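Local coordinates for alcohol dehydrogenase, zinc-containing (Streptococcus pneumoniae serotype 2, PDB 5YLN), which probably catalyses the NAD+-dependent oxidation of alcohols to aldehydes or ketones, and binds two zinc ions in each subunit, at residues 321-326 and 346-351; 36-41 and 65-70; 243-248 and 260-265; 267-272 and 291-296. All blocks are in the same frame, centred on the assembly; numbering follows the deposited sequence.

Interaction 1. Residues 321-326 and 346-351; sequences THYFKL and KVIIEN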
loop_
_atom_site.group_PDB
_atom_site.type_symbol
_atom_site.label_atom_id
_atom_site.label_comp_id
_atom_site.label_asym_id
_atom_site.label_seq_id
_atom_site.Cartn_x
_atom_site.Cartn_y
_atom_site.Cartn_z
ATOM N N THR A 321 6.552 11.847 30.786
ATOM C CA THR A 321 6.079 11.454 32.103
ATOM C C THR A 321 7.154 11.448 33.182
ATOM O O THR A 321 6.803 11.518 34.360
ATOM C CB THR A 321 5.446 10.053 32.047
ATOM O OG1 THR A 321 6.412 9.124 31.543
ATOM C CG2 THR A 321 4.207 10.041 31.117
ATOM N N HIS A 322 8.435 11.349 32.823
ATOM C CA HIS A 322 9.514 11.299 33.796
ATOM C C HIS A 322 10.693 12.140 33.326
ATOM O O HIS A 322 10.985 12.222 32.128
ATOM C CB HIS A 322 9.976 9.868 34.032
ATOM C CG HIS A 322 8.973 9.028 34.757
ATOM N ND1 HIS A 322 7.858 8.498 34.143
ATOM C CD2 HIS A 322 8.918 8.627 36.047
ATOM C CE1 HIS A 322 7.166 7.798 35.025
ATOM N NE2 HIS A 322 7.785 7.865 36.188
ATOM N N TYR A 323 11.386 12.737 34.292
ATOM C CA TYR A 323 12.452 13.695 34.032
ATOM C C TYR A 323 13.733 13.162 34.661
ATOM O O TYR A 323 13.702 12.646 35.780
ATOM C CB TYR A 323 12.076 15.078 34.591
ATOM C CG TYR A 323 10.750 15.609 34.035
ATOM C CD1 TYR A 323 9.524 15.058 34.424
ATOM C CD2 TYR A 323 10.723 16.656 33.119
ATOM C CE1 TYR A 323 8.325 15.527 33.900
ATOM C CE2 TYR A 323 9.525 17.124 32.585
ATOM C CZ TYR A 323 8.336 16.557 32.986
ATOM O OH TYR A 323 7.153 17.032 32.466
ATOM N N PHE A 324 14.845 13.225 33.925
ATOM C CA PHE A 324 16.137 12.804 34.454
ATOM C C PHE A 324 17.224 13.766 33.995
ATOM O O PHE A 324 17.090 14.481 32.994
ATOM C CB PHE A 324 16.543 11.375 34.022
ATOM C CG PHE A 324 15.543 10.310 34.384
ATOM C CD1 PHE A 324 14.490 10.016 33.527
ATOM C CD2 PHE A 324 15.663 9.583 35.574
ATOM C CE1 PHE A 324 13.568 9.032 33.845
ATOM C CE2 PHE A 324 14.736 8.588 35.903
ATOM C CZ PHE A 324 13.681 8.324 35.023
ATOM N N LYS A 325 18.320 13.742 34.739
ATOM C CA LYS A 325 19.556 14.410 34.384
ATOM C C LYS A 325 20.363 13.496 33.478
ATOM O O LYS A 325 20.290 12.269 33.586
ATOM C CB LYS A 325 20.362 14.762 35.645
ATOM C CG LYS A 325 19.715 15.825 36.550
ATOM C CD LYS A 325 20.562 16.127 37.799
ATOM C CE LYS A 325 19.838 17.139 38.709
ATOM N NZ LYS A 325 20.487 17.352 40.059
ATOM N N LEU A 326 21.140 14.109 32.580
ATOM C CA LEU A 326 21.996 13.333 31.682
ATOM C C LEU A 326 22.927 12.408 32.466
ATOM O O LEU A 326 23.105 11.240 32.100
ATOM C CB LEU A 326 22.782 14.277 30.758
ATOM C CG LEU A 326 23.828 13.735 29.770
ATOM C CD1 LEU A 326 23.305 12.532 28.974
ATOM C CD2 LEU A 326 24.286 14.848 28.814
ATOM N N LYS A 346 7.139 8.376 27.645
ATOM C CA LYS A 346 8.411 9.011 27.234
ATOM C C LYS A 346 9.105 9.735 28.394
ATOM O O LYS A 346 8.455 10.387 29.213
ATOM C CB LYS A 346 8.213 10.031 26.108
ATOM C CG LYS A 346 7.940 9.456 24.717
ATOM C CD LYS A 346 9.133 8.666 24.221
ATOM C CE LYS A 346 9.438 8.952 22.799
ATOM N NZ LYS A 346 10.889 8.870 22.445
ATOM N N VAL A 347 10.438 9.655 28.442
ATOM C CA VAL A 347 11.213 10.358 29.453
ATOM C C VAL A 347 11.907 11.535 28.791
ATOM O O VAL A 347 12.171 11.539 27.586
ATOM C CB VAL A 347 12.244 9.442 30.165
ATOM C CG1 VAL A 347 11.628 8.096 30.508
ATOM C CG2 VAL A 347 13.516 9.276 29.332
ATOM N N ILE A 348 12.209 12.553 29.590
ATOM C CA ILE A 348 13.027 13.663 29.120
ATOM C C ILE A 348 14.307 13.696 29.946
ATOM O O ILE A 348 14.286 13.507 31.169
ATOM C CB ILE A 348 12.268 15.010 29.161
ATOM C CG1 ILE A 348 13.013 16.075 28.373
ATOM C CG2 ILE A 348 12.120 15.499 30.540
ATOM C CD1 ILE A 348 12.467 16.271 26.999
ATOM N N ILE A 349 15.430 13.886 29.260
ATOM C CA ILE A 349 16.753 13.864 29.865
ATOM C C ILE A 349 17.402 15.216 29.609
ATOM O O ILE A 349 17.565 15.609 28.451
ATOM C CB ILE A 349 17.613 12.724 29.300
ATOM C CG1 ILE A 349 16.927 11.370 29.530
ATOM C CG2 ILE A 349 18.986 12.735 29.965
ATOM C CD1 ILE A 349 17.396 10.289 28.585
ATOM N N GLU A 350 17.787 15.912 30.680
ATOM C CA GLU A 350 18.302 17.274 30.602
ATOM C C GLU A 350 19.800 17.297 30.868
ATOM O O GLU A 350 20.271 16.680 31.826
ATOM C CB GLU A 350 17.591 18.192 31.599
ATOM C CG GLU A 350 17.883 19.654 31.347
ATOM C CD GLU A 350 17.169 20.565 32.314
ATOM O OE1 GLU A 350 16.500 20.058 33.242
ATOM O OE2 GLU A 350 17.281 21.793 32.141
ATOM N N ASN A 351 20.535 18.034 30.039
ATOM C CA ASN A 351 21.994 18.112 30.126
ATOM C C ASN A 351 22.373 18.973 31.332
ATOM O O ASN A 351 22.421 20.204 31.254
ATOM C CB ASN A 351 22.584 18.670 28.835
ATOM C CG ASN A 351 24.111 18.726 28.855
ATOM O OD1 ASN A 351 24.750 18.481 29.893
ATOM N ND2 ASN A 351 24.699 19.056 27.720
#
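Phe324 turns the edge of its ring to Val347, with Val347 CB in the ring plane and 3.9 Å from Phe324 CE1. Its direct partner in the parallel register is Ile349, but with CG beside the backbone N and anti to the carbonyl carbon (chi1 -57°) the ring leans back along its own strand and meets the valine two residues earlier. Val347 CG1 comes to 4.0 Å from Phe324 CE1.

Ile349 CG2, anti to N, points forward along the strand, opposite in sense to the Phe324 ring, and meets Leu326 CA at 3.5 Å. Leu326 and Asn351 then run side by side, Leu326 CD2 3.8 Å from OD1 of Asn351, whose ND2 is bonded to Ser354 OG and Ile36 O.

The backbones form a ladder. Ile348 gives its N-H to His322 O, and Ile348 O accepts from Phe324 N at 2.8 Å; Phe324 O takes Glu350 N. The last rung, Leu326 N to Glu350 O, is bent, with the donor 38° above the carbonyl plane. At the start of the ladder Thr321 N reaches Lys346 O at 2.9 Å, while Thr321 OG1 lies in the plane of the His322 ring, hydrogen-bonded to His322 ND1 at 3.0 Å.

Helix 329-337 covers the Phe324 and Ile349 face, through Ala332 among others, and helix 146-151 meets Tyr323 and Ile348 on the reverse. Strand 33-39 runs antiparallel along the far edge of 347-350, making this pair the end of the mixed sheet of the domain that carries both zinc sites.

Interaction 2. Residues 36-41 and 65-70; sequences IVKTTI and EGIGIV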
loop_
_atom_site.group_PDB
_atom_site.type_symbol
_atom_site.label_atom_id
_atom_site.label_comp_id
_atom_site.label_asym_id
_atom_site.label_seq_id
_atom_site.Cartn_x
_atom_site.Cartn_y
_atom_site.Cartn_z
ATOM N N ILE A 36 23.759 19.633 23.326
ATOM C CA ILE A 36 22.451 19.083 23.669
ATOM C C ILE A 36 21.945 19.741 24.947
ATOM O O ILE A 36 22.664 19.822 25.953
ATOM C CB ILE A 36 22.507 17.553 23.823
ATOM C CG1 ILE A 36 22.941 16.860 22.529
ATOM C CG2 ILE A 36 21.159 17.019 24.260
ATOM C CD1 ILE A 36 22.040 17.125 21.350
ATOM N N VAL A 37 20.709 20.230 24.903
ATOM C CA VAL A 37 20.013 20.747 26.082
ATOM C C VAL A 37 19.121 19.679 26.706
ATOM O O VAL A 37 19.174 19.457 27.913
ATOM C CB VAL A 37 19.203 22.013 25.717
ATOM C CG1 VAL A 37 18.273 22.417 26.851
ATOM C CG2 VAL A 37 20.140 23.164 25.358
ATOM N N LYS A 38 18.301 19.003 25.891
ATOM C CA LYS A 38 17.387 17.978 26.372
ATOM C C LYS A 38 17.245 16.883 25.326
ATOM O O LYS A 38 17.304 17.142 24.128
ATOM C CB LYS A 38 16.005 18.549 26.703
ATOM C CG LYS A 38 15.910 19.193 28.069
ATOM C CD LYS A 38 14.620 19.993 28.206
ATOM C CE LYS A 38 14.671 20.829 29.487
ATOM N NZ LYS A 38 13.365 21.423 29.824
ATOM N N THR A 39 17.069 15.653 25.792
ATOM C CA THR A 39 16.961 14.513 24.896
ATOM C C THR A 39 15.952 13.539 25.498
ATOM O O THR A 39 15.329 13.817 26.530
ATOM C CB THR A 39 18.339 13.870 24.662
ATOM O OG1 THR A 39 18.262 12.935 23.586
ATOM C CG2 THR A 39 18.868 13.136 25.940
ATOM N N THR A 40 15.777 12.398 24.833
ATOM C CA THR A 40 14.892 11.334 25.302
ATOM C C THR A 40 15.422 9.972 24.806
ATOM O O THR A 40 16.476 9.879 24.171
ATOM C CB THR A 40 13.449 11.631 24.844
ATOM O OG1 THR A 40 12.522 10.684 25.393
ATOM C CG2 THR A 40 13.338 11.591 23.347
ATOM N N ILE A 41 14.679 8.909 25.111
ATOM C CA ILE A 41 14.972 7.548 24.669
ATOM C C ILE A 41 13.831 7.080 23.771
ATOM O O ILE A 41 12.654 7.343 24.049
ATOM C CB ILE A 41 15.128 6.569 25.856
ATOM C CG1 ILE A 41 15.995 7.154 26.977
ATOM C CG2 ILE A 41 15.718 5.251 25.391
ATOM C CD1 ILE A 41 15.851 6.399 28.271
ATOM N N GLU A 65 17.077 11.792 19.282
ATOM C CA GLU A 65 16.052 12.798 19.560
ATOM C C GLU A 65 16.650 13.878 20.446
ATOM O O GLU A 65 17.389 13.564 21.391
ATOM C CB GLU A 65 14.835 12.185 20.252
ATOM C CG GLU A 65 14.186 10.991 19.495
ATOM C CD GLU A 65 13.320 10.157 20.408
ATOM O OE1 GLU A 65 12.144 10.514 20.607
ATOM O OE2 GLU A 65 13.833 9.178 20.999
ATOM N N GLY A 66 16.341 15.147 20.147
ATOM C CA GLY A 66 16.807 16.207 21.040
ATOM C C GLY A 66 16.637 17.633 20.539
ATOM O O GLY A 66 16.360 17.869 19.356
ATOM N N ILE A 67 16.781 18.584 21.476
ATOM C CA ILE A 67 16.942 20.008 21.210
ATOM C C ILE A 67 18.271 20.441 21.818
ATOM O O ILE A 67 18.791 19.823 22.762
ATOM C CB ILE A 67 15.800 20.869 21.799
ATOM C CG1 ILE A 67 15.681 20.628 23.312
ATOM C CG2 ILE A 67 14.483 20.616 21.098
ATOM C CD1 ILE A 67 14.875 21.688 24.062
ATOM N N GLY A 68 18.808 21.529 21.286
ATOM C CA GLY A 68 20.040 22.069 21.817
ATOM C C GLY A 68 20.333 23.467 21.319
ATOM O O GLY A 68 19.454 24.167 20.814
ATOM N N ILE A 69 21.595 23.859 21.477
ATOM C CA ILE A 69 22.078 25.198 21.159
ATOM C C ILE A 69 23.308 25.067 20.274
ATOM O O ILE A 69 24.251 24.349 20.630
ATOM C CB ILE A 69 22.387 25.995 22.444
ATOM C CG1 ILE A 69 21.074 26.312 23.174
ATOM C CG2 ILE A 69 23.200 27.262 22.134
ATOM C CD1 ILE A 69 21.257 26.947 24.511
ATOM N N VAL A 70 23.277 25.726 19.105
ATOM C CA VAL A 70 24.404 25.686 18.181
ATOM C C VAL A 70 25.638 26.260 18.860
ATOM O O VAL A 70 25.596 27.353 19.441
ATOM C CB VAL A 70 24.070 26.449 16.889
ATOM C CG1 VAL A 70 25.275 26.508 15.992
ATOM C CG2 VAL A 70 22.889 25.794 16.159
HETATM O O HOH W 1 18.115 10.643 21.896
#
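Val37 and Lys38 both turn their N-H groups to one acceptor, Ile67 O. The bond from Val37 N to Ile67 O is 2.9 Å, lies in the carbonyl plane and uses a lone pair; that from Lys38 N to Ile67 O is longer, 3.3 Å, and comes in 33° off the plane. Two residues of one strand thus face one of the other, and Ile67 N returns a bond to Lys38 O.

The tight part runs along the two glycines and on to Glu65. With no side chains at Gly66 and Gly68, the backbones close up, and Ile36 CA lies 4.3 Å from Gly68 CA. Beyond them, Thr40 crosses Glu65. With Thr40 OG1 anti to N (chi1 -174°), its methyl CG2 falls between N and the carbonyl carbon and presses on the carboxylate, Thr40 CG2 lying 3.2 Å from Glu65 OE1. That oxygen forms a salt bridge with Lys346. A water accepts from Glu65 N at 3.0 Å and lies 2.9 Å from Thr40 O.

The other end is looser and partly open to solvent. There Val37 CG2 lies against the end of Ile69, 3.9 Å from Ile69 CG1 and nearly as close to CD1. Lys38 stretches out on the Ile67 side of the sheet, its NZ bound by Glu147 and Asp146.

Val37 and Lys38 facing the single residue Ile67 make a classic beta bulge, here in antiparallel strands of the GroES-like domain. The strand ends run straight into the metal site, the catalytic one in this family: Glu65 follows His64, which binds the zinc ion together with Cys42. The side chain of Glu65 is about 5 Å from that bound zinc ion.

Interaction 3. Residues 243-248 and 260-265; sequences DVAIEA and KIIGVD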
loop_
_atom_site.group_PDB
_atom_site.type_symbol
_atom_site.label_atom_id
_atom_site.label_comp_id
_atom_site.label_asym_id
_atom_site.label_seq_id
_atom_site.Cartn_x
_atom_site.Cartn_y
_atom_site.Cartn_z
ATOM N N ASP A 243 -11.397 1.948 8.356
ATOM C CA ASP A 243 -10.753 2.519 7.181
ATOM C C ASP A 243 -9.240 2.594 7.335
ATOM O O ASP A 243 -8.523 2.589 6.329
ATOM C CB ASP A 243 -11.329 3.911 6.892
ATOM C CG ASP A 243 -12.851 3.881 6.721
ATOM O OD1 ASP A 243 -13.330 3.034 5.941
ATOM O OD2 ASP A 243 -13.565 4.664 7.402
ATOM N N VAL A 244 -8.735 2.673 8.563
ATOM C CA VAL A 244 -7.299 2.761 8.818
ATOM C C VAL A 244 -6.962 1.897 10.022
ATOM O O VAL A 244 -7.636 1.972 11.058
ATOM C CB VAL A 244 -6.823 4.206 9.083
ATOM C CG1 VAL A 244 -5.295 4.264 9.055
ATOM C CG2 VAL A 244 -7.467 5.225 8.088
ATOM N N ALA A 245 -5.925 1.069 9.886
ATOM C CA ALA A 245 -5.359 0.328 11.009
ATOM C C ALA A 245 -3.888 0.711 11.102
ATOM O O ALA A 245 -3.105 0.418 10.193
ATOM C CB ALA A 245 -5.531 -1.194 10.843
ATOM N N ILE A 246 -3.529 1.395 12.171
ATOM C CA ILE A 246 -2.166 1.843 12.406
ATOM C C ILE A 246 -1.496 0.809 13.301
ATOM O O ILE A 246 -1.854 0.673 14.479
ATOM C CB ILE A 246 -2.147 3.237 13.045
ATOM C CG1 ILE A 246 -2.831 4.261 12.127
ATOM C CG2 ILE A 246 -0.724 3.641 13.408
ATOM C CD1 ILE A 246 -3.077 5.616 12.782
ATOM N N GLU A 247 -0.538 0.066 12.734
ATOM C CA GLU A 247 0.217 -0.969 13.452
ATOM C C GLU A 247 1.415 -0.297 14.122
ATOM O O GLU A 247 2.391 0.048 13.448
ATOM C CB GLU A 247 0.663 -2.064 12.478
ATOM C CG GLU A 247 0.976 -3.441 13.085
ATOM C CD GLU A 247 2.308 -3.500 13.847
ATOM O OE1 GLU A 247 3.102 -2.533 13.832
ATOM O OE2 GLU A 247 2.571 -4.541 14.467
ATOM N N ALA A 248 1.349 -0.103 15.434
ATOM C CA ALA A 248 2.396 0.596 16.173
ATOM C C ALA A 248 3.073 -0.316 17.188
ATOM O O ALA A 248 3.402 0.108 18.292
ATOM C CB ALA A 248 1.849 1.842 16.874
ATOM N N LYS A 260 -6.983 -8.433 9.865
ATOM C CA LYS A 260 -8.301 -8.995 10.124
ATOM C C LYS A 260 -9.399 -7.943 10.317
ATOM O O LYS A 260 -10.584 -8.278 10.215
ATOM C CB LYS A 260 -8.228 -9.913 11.345
ATOM C CG LYS A 260 -7.409 -11.173 11.056
ATOM C CD LYS A 260 -7.792 -12.301 11.994
ATOM C CE LYS A 260 -7.397 -13.672 11.438
ATOM N NZ LYS A 260 -6.112 -13.624 10.691
ATOM N N ILE A 261 -9.055 -6.687 10.593
ATOM C CA ILE A 261 -10.065 -5.685 10.919
ATOM C C ILE A 261 -10.198 -4.617 9.855
ATOM O O ILE A 261 -11.120 -3.796 9.938
ATOM C CB ILE A 261 -9.793 -5.026 12.288
ATOM C CG1 ILE A 261 -8.429 -4.308 12.298
ATOM C CG2 ILE A 261 -9.889 -6.069 13.383
ATOM C CD1 ILE A 261 -8.277 -3.178 13.372
ATOM N N ILE A 262 -9.310 -4.598 8.867
ATOM C CA ILE A 262 -9.332 -3.560 7.863
ATOM C C ILE A 262 -10.503 -3.804 6.917
ATOM O O ILE A 262 -10.812 -4.941 6.557
ATOM C CB ILE A 262 -7.980 -3.521 7.132
ATOM C CG1 ILE A 262 -7.842 -2.224 6.356
ATOM C CG2 ILE A 262 -7.775 -4.756 6.262
ATOM C CD1 ILE A 262 -7.784 -0.999 7.248
ATOM N N GLY A 263 -11.207 -2.731 6.562
ATOM C CA GLY A 263 -12.350 -2.842 5.683
ATOM C C GLY A 263 -11.988 -2.619 4.235
ATOM O O GLY A 263 -10.849 -2.284 3.915
ATOM N N VAL A 264 -12.996 -2.814 3.362
ATOM C CA VAL A 264 -12.842 -2.477 1.949
ATOM C C VAL A 264 -12.317 -1.056 1.819
ATOM O O VAL A 264 -12.825 -0.135 2.468
ATOM C CB VAL A 264 -14.174 -2.632 1.194
ATOM C CG1 VAL A 264 -14.039 -2.016 -0.193
ATOM C CG2 VAL A 264 -14.586 -4.091 1.087
ATOM N N ASP A 265 -11.293 -0.883 0.974
ATOM C CA ASP A 265 -10.662 0.370 0.584
ATOM C C ASP A 265 -9.714 0.876 1.667
ATOM O O ASP A 265 -9.131 1.975 1.504
ATOM C CB ASP A 265 -11.688 1.469 0.231
ATOM C CG ASP A 265 -11.129 2.494 -0.739
ATOM O OD1 ASP A 265 -10.450 2.060 -1.698
ATOM O OD2 ASP A 265 -11.375 3.718 -0.558
#
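Ile262 drives its CD1 into the backbone of Asp243 to Ala245, lying over main chain more than over side chain. Ile262 CD1 is 3.8 Å from both Asp243 O and Ala245 N. It also comes within reach of a side chain, with Ile262 CD1 4.2 Å from Ala245 CB. CG1 is anti to the isoleucine's own N (chi1 -165°), and the second torsion, 65°, bends the tip down to the strand although the side chain sets out across it. Ile261 also reaches in: Ile261 CD1 lies 4.2 Å from Ala245 CB. The small alanine, its CB pointing at the other segment, thus sits beneath two isoleucine tips, and no hydrogen bond passes between the segments.

This is the inside of a beta-alpha-beta crossover of the Rossmann-type domain. Strand 242-247 leads into helix 252-261, and the chain comes back through 262-265 to run as strand 266-270 beside the first. Ile261, at the close of the helix segment, and Ile262, in the short strand after it, pack onto the parallel sheet.

Around them, Ile261 also touches Ile230 and Ile233 of helix 226-236, and Ile262 touches Val268. Polar backbone atoms at the turn are taken up from outside, Lys260 O by Tyr234 OH and Ile262 O by Arg288 NE. Just beyond, Val264 and Asp265 pack on Tyr99 and Ile104 of the second subunit.

Interaction 4. Residues 267-272 and 291-296; sequences TVANCG and NVTTGL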
loop_
_atom_site.group_PDB
_atom_site.type_symbol
_atom_site.label_atom_id
_atom_site.label_comp_id
_atom_site.label_asym_id
_atom_site.label_seq_id
_atom_site.Cartn_x
_atom_site.Cartn_y
_atom_site.Cartn_z
ATOM N N THR A 267 -6.536 1.064 4.679
ATOM C CA THR A 267 -5.081 1.003 4.679
ATOM C C THR A 267 -4.579 0.486 6.027
ATOM O O THR A 267 -4.969 0.994 7.081
ATOM C CB THR A 267 -4.467 2.376 4.369
ATOM O OG1 THR A 267 -4.811 2.770 3.033
ATOM C CG2 THR A 267 -2.954 2.364 4.507
ATOM N N VAL A 268 -3.735 -0.536 5.988
ATOM C CA VAL A 268 -2.915 -0.922 7.134
ATOM C C VAL A 268 -1.616 -0.133 7.020
ATOM O O VAL A 268 -0.837 -0.343 6.085
ATOM C CB VAL A 268 -2.645 -2.432 7.155
ATOM C CG1 VAL A 268 -1.754 -2.821 8.360
ATOM C CG2 VAL A 268 -3.956 -3.226 7.172
ATOM N N ALA A 269 -1.400 0.808 7.940
ATOM C CA ALA A 269 -0.191 1.630 7.964
ATOM C C ALA A 269 0.732 1.072 9.035
ATOM O O ALA A 269 0.483 1.258 10.230
ATOM C CB ALA A 269 -0.506 3.105 8.239
ATOM N N ASN A 270 1.797 0.398 8.604
ATOM C CA ASN A 270 2.811 -0.106 9.517
ATOM C C ASN A 270 3.744 1.028 9.932
ATOM O O ASN A 270 4.283 1.731 9.076
ATOM C CB ASN A 270 3.620 -1.226 8.865
ATOM C CG ASN A 270 4.715 -1.750 9.787
ATOM O OD1 ASN A 270 4.471 -2.625 10.616
ATOM N ND2 ASN A 270 5.921 -1.202 9.654
ATOM N N CYS A 271 3.960 1.187 11.242
ATOM C CA CYS A 271 4.954 2.134 11.750
ATOM C C CYS A 271 6.199 1.468 12.292
ATOM O O CYS A 271 7.297 1.976 12.083
ATOM C CB CYS A 271 4.377 2.992 12.878
ATOM S SG CYS A 271 2.785 3.662 12.535
ATOM N N GLY A 272 6.048 0.350 12.996
ATOM C CA GLY A 272 7.147 -0.182 13.756
ATOM C C GLY A 272 8.154 -0.944 12.918
ATOM O O GLY A 272 7.894 -1.375 11.793
ATOM N N ASN A 291 -4.727 -1.689 1.190
ATOM C CA ASN A 291 -3.379 -1.201 1.017
ATOM C C ASN A 291 -2.602 -1.522 2.285
ATOM O O ASN A 291 -3.164 -1.594 3.384
ATOM C CB ASN A 291 -3.355 0.333 0.753
ATOM C CG ASN A 291 -4.348 0.761 -0.300
ATOM O OD1 ASN A 291 -4.193 0.438 -1.473
ATOM N ND2 ASN A 291 -5.373 1.515 0.113
ATOM N N VAL A 292 -1.305 -1.715 2.131
ATOM C CA VAL A 292 -0.412 -1.863 3.265
ATOM C C VAL A 292 0.741 -0.919 3.007
ATOM O O VAL A 292 1.369 -0.989 1.946
ATOM C CB VAL A 292 0.089 -3.311 3.432
ATOM C CG1 VAL A 292 1.024 -3.422 4.643
ATOM C CG2 VAL A 292 -1.105 -4.300 3.533
ATOM N N THR A 293 0.994 -0.008 3.935
ATOM C CA THR A 293 2.096 0.921 3.755
ATOM C C THR A 293 3.136 0.711 4.837
ATOM O O THR A 293 2.823 0.336 5.965
ATOM C CB THR A 293 1.642 2.388 3.772
ATOM O OG1 THR A 293 1.084 2.701 5.055
ATOM C CG2 THR A 293 0.596 2.672 2.652
ATOM N N THR A 294 4.376 0.992 4.477
ATOM C CA THR A 294 5.476 1.026 5.412
ATOM C C THR A 294 6.209 2.344 5.236
ATOM O O THR A 294 6.011 3.088 4.264
ATOM C CB THR A 294 6.448 -0.130 5.178
ATOM O OG1 THR A 294 7.271 0.204 4.053
ATOM C CG2 THR A 294 5.695 -1.445 4.887
ATOM N N GLY A 295 7.106 2.597 6.161
ATOM C CA GLY A 295 8.011 3.702 5.989
ATOM C C GLY A 295 8.880 3.963 7.200
ATOM O O GLY A 295 8.557 3.588 8.332
ATOM N N LEU A 296 10.024 4.566 6.924
ATOM C CA LEU A 296 10.854 5.263 7.897
ATOM C C LEU A 296 10.500 6.747 7.825
ATOM O O LEU A 296 10.426 7.315 6.725
ATOM C CB LEU A 296 12.331 5.059 7.563
ATOM C CG LEU A 296 13.388 5.881 8.298
ATOM C CD1 LEU A 296 13.252 5.638 9.766
ATOM C CD2 LEU A 296 14.767 5.480 7.813
HETATM O O HOH W 2 3.025 3.233 6.913
#
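Thr293 points its CB to the sheet face it shares with Ala269 and Thr267, and each of its two branches finds a different neighbour. Thr293 OG1 stands between the backbone N and the carbonyl carbon (chi1 63°), which lays it against Ala269, 3.4 Å from Ala269 CA and 3.6 Å from Ala269 CB. At the tip, Thr293 OG1 donates to a water at 2.7 Å, and that water in turn donates to Asn270 O at 2.9 Å, linking the strands just past their last direct bond. The methyl, Thr293 CG2, set beside the backbone N, goes back along the strand to Thr267 CG2 at 4.0 Å, and the two threonine side chains cross at about a right angle.

Under these groups runs a parallel ladder. Val268 N bonds to Asn291 O, Val268 O takes Thr293 N at 2.8 Å, and Asn270 N closes on Thr293 O. On the same carbonyl, Asn270 CB lies 3.4 Å from Thr293 O. The Asn270 amide is held at both atoms: Asn270 ND2 gives a bond of 2.9 Å to a lone pair of Gly272 O, and OD1 accepts from His274 NE2. The amide's rotation is thereby fixed where the strand ends.

Strand 242-247 flanks 266-270 on its other side, and helix 252-261 covers the Val268 and Val292 face through Cys258 and Phe255. Strand 291-293 is outermost within the chain, but it pairs antiparallel with a strand of the second subunit, Thr294 OG1 also bonds to the O of Leu285 of the second subunit, and the sheet continues across the dimer.

Overall arrangement
The four contacts form two pairs, one in each domain. Interactions 1 and 2 have centres 10 Å apart and share a sheet, with Thr39 N bonded to Ile349 O at 2.7 Å. Lys346 of interaction 1 and Glu65 of interaction 2 form a salt bridge beside the zinc ion held by Cys42 and His64, about 6 Å from the Lys346 side chain and about 5 Å from that of Glu65. Interactions 3 and 4, also 10 Å apart, adjoin in the parallel sheet, where Ala269 N meets Ala245 O at 2.9 Å, and both touch the second subunit. Between the pairs the centres lie 28 to 35 Å apart. In interaction 4 the Cys271 side chain is about 11 Å from that same zinc.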